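Local coordinates for protein prepilin (Salmonella typhi, PDB 3FHU) that probably forms, once its leader is removed, the structural subunit of the type IVb pilus, this chain being the soluble part that follows the membrane helix, at residues M39-I44 / S60-L65. Numbering follows the deposited sequence.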
# COMPACT_ATOMS: atom_id res chain seq x y z
N MET A 39 -0.69 -17.85 6.94
CA MET A 39 -1.20 -16.83 6.04
C MET A 39 -0.66 -15.44 6.38
O MET A 39 -0.36 -14.65 5.47
CB MET A 39 -2.73 -16.82 6.07
CG MET A 39 -3.34 -15.86 5.10
SD MET A 39 -5.08 -16.17 4.77
CE MET A 39 -5.25 -15.39 3.17
N THR A 40 -0.56 -15.13 7.67
CA THR A 40 -0.06 -13.83 8.11
C THR A 40 1.46 -13.72 7.89
O THR A 40 1.96 -12.69 7.44
CB THR A 40 -0.41 -13.57 9.60
OG1 THR A 40 -1.84 -13.65 9.77
CG2 THR A 40 0.06 -12.19 10.04
N ASP A 41 2.20 -14.79 8.20
CA ASP A 41 3.65 -14.78 8.00
C ASP A 41 3.98 -14.58 6.52
O ASP A 41 4.89 -13.82 6.18
CB ASP A 41 4.26 -16.10 8.47
CG ASP A 41 5.71 -16.26 8.06
OD1 ASP A 41 6.57 -15.48 8.54
OD2 ASP A 41 5.98 -17.15 7.23
N THR A 42 3.24 -15.26 5.65
CA THR A 42 3.45 -15.15 4.21
C THR A 42 3.20 -13.73 3.75
O THR A 42 4.01 -13.14 3.04
CB THR A 42 2.52 -16.12 3.45
OG1 THR A 42 2.83 -17.47 3.83
CG2 THR A 42 2.69 -15.97 1.96
N LEU A 43 2.07 -13.16 4.16
CA LEU A 43 1.71 -11.79 3.80
C LEU A 43 2.80 -10.81 4.25
O LEU A 43 3.16 -9.88 3.52
CB LEU A 43 0.38 -11.43 4.46
CG LEU A 43 -0.80 -12.15 3.85
CD1 LEU A 43 -2.02 -12.08 4.74
CD2 LEU A 43 -1.06 -11.53 2.49
N ILE A 44 3.31 -11.03 5.46
CA ILE A 44 4.35 -10.18 6.02
C ILE A 44 5.60 -10.30 5.17
O ILE A 44 6.25 -9.30 4.88
CB ILE A 44 4.69 -10.56 7.48
CG1 ILE A 44 3.51 -10.20 8.39
CG2 ILE A 44 5.94 -9.81 7.95
CD1 ILE A 44 3.74 -10.51 9.84
N SER A 60 7.79 -21.56 14.72
CA SER A 60 8.35 -22.22 13.56
C SER A 60 8.83 -21.15 12.60
O SER A 60 8.58 -21.24 11.40
CB SER A 60 7.30 -23.12 12.89
OG SER A 60 6.06 -22.43 12.72
N GLY A 61 9.49 -20.13 13.14
CA GLY A 61 9.99 -19.05 12.30
C GLY A 61 8.89 -18.35 11.51
O GLY A 61 8.97 -18.22 10.28
N SER A 62 7.86 -17.88 12.21
CA SER A 62 6.75 -17.19 11.57
C SER A 62 6.56 -15.80 12.18
O SER A 62 6.42 -15.65 13.40
CB SER A 62 5.45 -17.99 11.70
OG SER A 62 5.27 -18.86 10.59
N ALA A 63 6.57 -14.79 11.32
CA ALA A 63 6.40 -13.41 11.76
C ALA A 63 4.95 -13.12 12.12
O ALA A 63 4.02 -13.67 11.51
CB ALA A 63 6.86 -12.47 10.66
N THR A 64 4.77 -12.23 13.10
CA THR A 64 3.46 -11.81 13.58
C THR A 64 3.20 -10.33 13.27
O THR A 64 4.14 -9.55 13.06
CB THR A 64 3.33 -12.04 15.09
OG1 THR A 64 4.46 -11.46 15.76
CG2 THR A 64 3.29 -13.52 15.40
N LEU A 65 1.93 -9.95 13.26
CA LEU A 65 1.52 -8.58 12.96
C LEU A 65 0.84 -8.00 14.20
O LEU A 65 0.12 -8.71 14.90
CB LEU A 65 0.55 -8.61 11.78
CG LEU A 65 0.34 -7.40 10.86
CD1 LEU A 65 1.64 -7.03 10.15
CD2 LEU A 65 -0.74 -7.75 9.86
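Ile-44 and Asp-41, one turn apart on helix 36-45, both reach strand 63-66; segment 39-44 runs almost perpendicular to 63-65, joining helix to antiparallel sheet in the alpha-beta roll of a type IV pilin headgroup. Ile-44 can be followed outward. From CB its CG2 branch meets Ala-63 CB at 3.9 Å, while CG1 passes Leu-65 CD1. With CD1 anti to CA (chi2 -179°), that methyl comes over the strand backbone, 3.4 Å from Thr-64 O, and also touches Ala-63 CB. A branched, apolar side chain suits this place: both arms close on the methyl of Ala-63, and the longer one goes on to Thr-64 and Leu-65. Consistent with the smallness of Ala-63, the axes of 39-44 and 63-65 approach to 7.2 Å. The side chain of Leu-65 runs past that of Ile-44 in the opposite direction, with Val-54 and Leu-17 around it; its CB meets the methyl CG2 of Thr-40 at 4.0 Å. The hydroxyl of Thr-40 is engaged by Gly-36 O and Val-75 N, leaving the methyl for the apolar contact. Asp-41 suits the strand's start because its short carboxylate, with CG anti to the backbone N (chi1 169°), can accept a backbone N-H beside Ser-62. There Ala-63 N donates to Asp-41 OD1 at 2.9 Å, nearly straight, meeting the oxygen on its anti side, 35° out of the carboxylate plane.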